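Local coordinates for DyP2 (Amycolatopsis sp. ATCC 39116, PDB 4G2C), which is a haem-containing dye-decolourising peroxidase from a lignin-reactive bacterium, which probably uses peroxide to oxidise dyes and other substrates and also binds a manganese(II) ion, at residues E79-L84 / L127-P132; V117-H122 / I164-L169. All blocks are in the same frame, centred on the assembly; numbering follows the deposited sequence.

How the interactions relate
The two interactions lie side by side in the DyP dimeric alpha+beta barrel domain, their centres about 10 Å apart. Their segments alternate along the chain: 79-84, then 117-122, then 127-132, then 164-169. Helix 121-127 joins them directly, since interaction 2 contains its first two residues and interaction 1 begins at its C-terminal end. Interaction 2 pairs strands 114-119 and 166-172 within the five-stranded antiparallel sheet; interaction 1 packs helix 77-88 against the end of helix 121-127 beside that sheet. Leu84 bridges them, with Leu84 CD2 3.9 Å from Val117 CG1, and Leu127 also reaches Leu119, so the two contacts share one apolar packing layer between the helices and the sheet.

Interaction 1: residues E79-L84 / L127-P132; sequences EARTFL and LGVTAP
A Schellman motif ends helix 121-127, and Leu127, just before the glycine of the motif, packs against one side of helix 77-88. Gly128 leaves helical geometry with a positive phi of 64°, which a residue without a side chain adopts easily. Leu127 buries the most surface of any residue here, and its two methyls divide the work. Leu127 CD2 rests against two consecutive residues of the facing helix, 3.5 Å from Arg81 CG and 3.6 Å from Ala80 CB. The other methyl, Leu127 CD1, meets Leu84 CD1 one turn further along, at 3.8 Å. Ala80 and Leu84 are four residues apart and their side chains set out toward 127-132, so they present one apolar stripe to the leucine. With CG of Leu127 anti to its own carbonyl carbon (chi1 -68°), the fork at CG spreads its methyls along that stripe.

Arg81 adds a polar contact at the side of this packing. Its aliphatic part passes Leu127, then bends at chi3 (77°), which carries the guanidinium over to the helix end. There Arg81 NH1 comes within 2.9 Å of Leu127 O, the oxygen lying near the guanidinium plane at its edge. Arg81 NH1 is also 3.8 Å from Val129 CG2, which approaches obliquely, so the group meets both a carbonyl and a methyl of the turn. A positive group beside a helix C-terminus would probably be stabilised by the carbonyl ends there, and a weak, long ion pair links Arg81 NE to the terminal carboxylate of Leu493.

Val129 turns back onto Tyr124 of helix 121-127. Beside the apolar stripe lies the sheet: Ala80 and Leu127 both touch Phe74 of strand 66-74, while Leu84 reaches Val117 and Leu119 of strand 114-119, which places the contact where two helices meet over these strands.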
loop_
_atom_site.group_PDB
_atom_site.type_symbol
_atom_site.label_atom_id
_atom_site.label_comp_id
_atom_site.label_asym_id
_atom_site.label_seq_id
_atom_site.Cartn_x
_atom_site.Cartn_y
_atom_site.Cartn_z
ATOM N N GLU A 79 30.753 8.828 -7.192
ATOM C CA GLU A 79 30.118 8.211 -8.344
ATOM C C GLU A 79 28.609 8.076 -8.147
ATOM O O GLU A 79 27.844 8.154 -9.107
ATOM C CB GLU A 79 30.758 6.858 -8.663
ATOM C CG GLU A 79 32.029 6.954 -9.509
ATOM C CD GLU A 79 32.738 5.620 -9.653
ATOM O OE1 GLU A 79 32.226 4.741 -10.383
ATOM O OE2 GLU A 79 33.807 5.446 -9.026
ATOM N N ALA A 80 28.178 7.890 -6.904
ATOM C CA ALA A 80 26.751 7.728 -6.633
ATOM C C ALA A 80 26.028 9.048 -6.848
ATOM O O ALA A 80 24.963 9.083 -7.466
ATOM C CB ALA A 80 26.519 7.209 -5.229
ATOM N N ARG A 81 26.624 10.128 -6.348
ATOM C CA ARG A 81 26.096 11.472 -6.547
ATOM C C ARG A 81 25.981 11.812 -8.027
ATOM O O ARG A 81 25.019 12.448 -8.466
ATOM C CB ARG A 81 26.974 12.503 -5.834
ATOM C CG ARG A 81 27.037 12.269 -4.333
ATOM C CD ARG A 81 28.004 13.209 -3.629
ATOM N NE ARG A 81 27.454 14.550 -3.461
ATOM C CZ ARG A 81 27.282 15.152 -2.288
ATOM N NH1 ARG A 81 27.622 14.533 -1.164
ATOM N NH2 ARG A 81 26.770 16.380 -2.239
ATOM N N THR A 82 26.962 11.387 -8.805
ATOM C CA THR A 82 26.912 11.621 -10.236
ATOM C C THR A 82 25.746 10.816 -10.850
ATOM O O THR A 82 24.957 11.338 -11.634
ATOM C CB THR A 82 28.269 11.291 -10.881
ATOM O OG1 THR A 82 29.273 12.117 -10.282
ATOM C CG2 THR A 82 28.247 11.521 -12.404
ATOM N N PHE A 83 25.630 9.552 -10.465
ATOM C CA PHE A 83 24.533 8.706 -10.939
ATOM C C PHE A 83 23.164 9.331 -10.661
ATOM O O PHE A 83 22.365 9.552 -11.583
ATOM C CB PHE A 83 24.625 7.329 -10.287
ATOM C CG PHE A 83 23.560 6.356 -10.734
ATOM C CD1 PHE A 83 23.344 6.110 -12.080
ATOM C CD2 PHE A 83 22.801 5.662 -9.795
ATOM C CE1 PHE A 83 22.384 5.208 -12.499
ATOM C CE2 PHE A 83 21.838 4.751 -10.199
ATOM C CZ PHE A 83 21.626 4.524 -11.557
ATOM N N LEU A 84 22.891 9.617 -9.390
ATOM C CA LEU A 84 21.640 10.269 -9.016
ATOM C C LEU A 84 21.392 11.521 -9.850
ATOM O O LEU A 84 20.294 11.720 -10.369
ATOM C CB LEU A 84 21.637 10.588 -7.528
ATOM C CG LEU A 84 21.609 9.292 -6.706
ATOM C CD1 LEU A 84 21.927 9.544 -5.252
ATOM C CD2 LEU A 84 20.258 8.636 -6.847
ATOM N N LEU A 127 26.552 8.799 0.981
ATOM C CA LEU A 127 26.662 10.038 0.223
ATOM C C LEU A 127 27.236 11.154 1.090
ATOM O O LEU A 127 27.652 12.200 0.581
ATOM C CB LEU A 127 25.286 10.458 -0.312
ATOM C CG LEU A 127 24.618 9.611 -1.405
ATOM C CD1 LEU A 127 23.221 10.121 -1.686
ATOM C CD2 LEU A 127 25.443 9.586 -2.695
ATOM N N GLY A 128 27.242 10.933 2.403
ATOM C CA GLY A 128 27.595 11.972 3.359
ATOM C C GLY A 128 26.623 13.152 3.376
ATOM O O GLY A 128 27.044 14.309 3.416
ATOM N N VAL A 129 25.320 12.872 3.357
ATOM C CA VAL A 129 24.320 13.941 3.279
ATOM C C VAL A 129 23.380 13.966 4.495
ATOM O O VAL A 129 23.022 12.921 5.039
ATOM C CB VAL A 129 23.491 13.820 1.967
ATOM C CG1 VAL A 129 22.301 14.726 2.006
ATOM C CG2 VAL A 129 24.358 14.108 0.739
ATOM N N THR A 130 22.978 15.161 4.921
ATOM C CA THR A 130 22.005 15.282 6.002
ATOM C C THR A 130 20.745 14.470 5.694
ATOM O O THR A 130 20.108 14.692 4.667
ATOM C CB THR A 130 21.562 16.732 6.208
ATOM O OG1 THR A 130 22.676 17.532 6.630
ATOM C CG2 THR A 130 20.421 16.795 7.253
ATOM N N ALA A 131 20.370 13.552 6.586
ATOM C CA ALA A 131 19.235 12.655 6.313
ATOM C C ALA A 131 17.945 13.024 7.031
ATOM O O ALA A 131 17.970 13.578 8.124
ATOM C CB ALA A 131 19.602 11.204 6.626
ATOM N N PRO A 132 16.806 12.684 6.416
ATOM C CA PRO A 132 15.506 12.764 7.089
ATOM C C PRO A 132 15.622 12.105 8.464
ATOM O O PRO A 132 16.438 11.202 8.624
ATOM C CB PRO A 132 14.595 11.948 6.172
ATOM C CG PRO A 132 15.210 12.038 4.846
ATOM C CD PRO A 132 16.702 12.098 5.070
#

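Interaction 2: residues V117-H122 / I164-L169; sequences VGLTAH and IDAVLL
Val117-Leu119 and Ala166-Leu168 pair antiparallel in the sheet of the ferredoxin-like DyP domain; the axes of 117-119 and 166-169 approach to 4.6 Å, at 167°. Gly118 and Val167 form the hydrogen-bonded pair, each amide satisfied by the other's carbonyl: Gly118 N to Val167 O at 3.0 Å and Val167 N to Gly118 O at 2.8 Å. The missing side chain of Gly118 leaves room for Val167 CG1, which sits 3.8 Å from Gly118 N. On the face carrying Val117, Leu119 sets CD2 against Ala166 CB.

Past the strand end, Thr120 grips the facing segment twice. Thr120 N donates to Asp165 O at 2.9 Å, from above the carbonyl plane, while Thr120 OG1 donates to an in-plane lone pair of Ile164 O at 2.6 Å. OG1 sits between the backbone N and the carbonyl carbon (chi1 66°), from where it also accepts from Gly123 N as the N-cap of helix 121-127. With an alanine in place of Thr120, Ile164 O would probably lose that donor and the helix its N-cap.

In the first turn of the helix, His122 ND1 points its N-H at the syn lone pair of Asp165 OD1 in a short bond of 2.5 Å, nearly straight at 173°. Ring and carboxylate are nearly coplanar. The other oxygen, OD2, accepts from Phe74 N, so the carboxylate is held at both oxygens, which probably limits its rotation.

Asp165 and Ala166 both face Leu72, making a classic beta bulge where strand 166-172 meets strand 66-74. Strand 114-119 is outermost in this sheet, yet Leu119 bonds through its backbone to Phe483, and Thr120 and Val167 pack on Phe482, which bring strand 474-484 of the second sheet alongside.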
loop_
_atom_site.group_PDB
_atom_site.type_symbol
_atom_site.label_atom_id
_atom_site.label_comp_id
_atom_site.label_asym_id
_atom_site.label_seq_id
_atom_site.Cartn_x
_atom_site.Cartn_y
_atom_site.Cartn_z
ATOM N N VAL A 117 12.740 7.274 -7.351
ATOM C CA VAL A 117 14.023 7.134 -6.700
ATOM C C VAL A 117 13.900 7.314 -5.176
ATOM O O VAL A 117 13.485 8.372 -4.690
ATOM C CB VAL A 117 15.050 8.139 -7.286
ATOM C CG1 VAL A 117 16.389 8.060 -6.528
ATOM C CG2 VAL A 117 15.256 7.898 -8.786
ATOM N N GLY A 118 14.267 6.281 -4.425
ATOM C CA GLY A 118 14.341 6.400 -2.983
ATOM C C GLY A 118 15.729 6.095 -2.438
ATOM O O GLY A 118 16.449 5.285 -3.010
ATOM N N LEU A 119 16.078 6.733 -1.319
ATOM C CA LEU A 119 17.328 6.504 -0.605
ATOM C C LEU A 119 17.102 5.997 0.813
ATOM O O LEU A 119 16.210 6.475 1.509
ATOM C CB LEU A 119 18.117 7.810 -0.524
ATOM C CG LEU A 119 18.513 8.425 -1.863
ATOM C CD1 LEU A 119 18.984 9.845 -1.667
ATOM C CD2 LEU A 119 19.583 7.567 -2.499
ATOM N N THR A 120 17.930 5.047 1.252
ATOM C CA THR A 120 17.858 4.543 2.627
ATOM C C THR A 120 18.722 5.405 3.516
ATOM O O THR A 120 19.557 6.166 3.028
ATOM C CB THR A 120 18.385 3.100 2.753
ATOM O OG1 THR A 120 19.793 3.083 2.459
ATOM C CG2 THR A 120 17.644 2.172 1.795
ATOM N N ALA A 121 18.539 5.284 4.827
ATOM C CA ALA A 121 19.398 6.015 5.759
ATOM C C ALA A 121 20.859 5.675 5.466
ATOM O O ALA A 121 21.732 6.551 5.457
ATOM C CB ALA A 121 19.048 5.685 7.206
ATOM N N HIS A 122 21.125 4.398 5.218
ATOM C CA HIS A 122 22.488 4.004 4.908
ATOM C C HIS A 122 22.977 4.688 3.642
ATOM O O HIS A 122 24.129 5.067 3.543
ATOM C CB HIS A 122 22.634 2.489 4.778
ATOM C CG HIS A 122 24.060 2.048 4.697
ATOM N ND1 HIS A 122 24.773 2.042 3.514
ATOM C CD2 HIS A 122 24.926 1.658 5.662
ATOM C CE1 HIS A 122 26.008 1.643 3.754
ATOM N NE2 HIS A 122 26.127 1.403 5.049
ATOM N N ILE A 164 21.245 -2.038 1.737
ATOM C CA ILE A 164 20.656 -1.375 0.583
ATOM C C ILE A 164 20.760 0.131 0.735
ATOM O O ILE A 164 20.462 0.687 1.798
ATOM C CB ILE A 164 19.188 -1.776 0.438
ATOM C CG1 ILE A 164 19.089 -3.285 0.194
ATOM C CG2 ILE A 164 18.498 -0.967 -0.665
ATOM C CD1 ILE A 164 17.678 -3.813 0.239
ATOM N N ASP A 165 21.180 0.787 -0.340
ATOM C CA ASP A 165 21.344 2.226 -0.321
ATOM C C ASP A 165 20.216 2.949 -1.053
ATOM O O ASP A 165 19.831 4.059 -0.675
ATOM C CB ASP A 165 22.708 2.606 -0.893
ATOM C CG ASP A 165 23.848 2.192 0.029
ATOM O OD1 ASP A 165 23.763 2.517 1.231
ATOM O OD2 ASP A 165 24.807 1.531 -0.439
ATOM N N ALA A 166 19.667 2.312 -2.078
ATOM C CA ALA A 166 18.706 3.001 -2.915
ATOM C C ALA A 166 17.709 2.069 -3.605
ATOM O O ALA A 166 17.994 0.895 -3.859
ATOM C CB ALA A 166 19.440 3.868 -3.944
ATOM N N VAL A 167 16.533 2.593 -3.920
ATOM C CA VAL A 167 15.611 1.826 -4.743
ATOM C C VAL A 167 15.232 2.612 -5.984
ATOM O O VAL A 167 15.072 3.835 -5.940
ATOM C CB VAL A 167 14.341 1.421 -3.975
ATOM C CG1 VAL A 167 13.552 2.668 -3.552
ATOM C CG2 VAL A 167 13.487 0.500 -4.831
ATOM N N LEU A 168 15.115 1.909 -7.100
ATOM C CA LEU A 168 14.626 2.518 -8.330
ATOM C C LEU A 168 13.310 1.853 -8.688
ATOM O O LEU A 168 13.201 0.621 -8.641
ATOM C CB LEU A 168 15.618 2.307 -9.468
ATOM C CG LEU A 168 16.743 3.325 -9.571
ATOM C CD1 LEU A 168 17.244 3.682 -8.199
ATOM C CD2 LEU A 168 17.864 2.743 -10.425
ATOM N N LEU A 169 12.310 2.662 -9.017
ATOM C CA LEU A 169 11.041 2.145 -9.502
ATOM C C LEU A 169 10.840 2.606 -10.947
ATOM O O LEU A 169 10.865 3.796 -11.243
ATOM C CB LEU A 169 9.887 2.609 -8.606
ATOM C CG LEU A 169 10.041 2.280 -7.110
ATOM C CD1 LEU A 169 8.965 2.983 -6.274
ATOM C CD2 LEU A 169 10.001 0.777 -6.863
#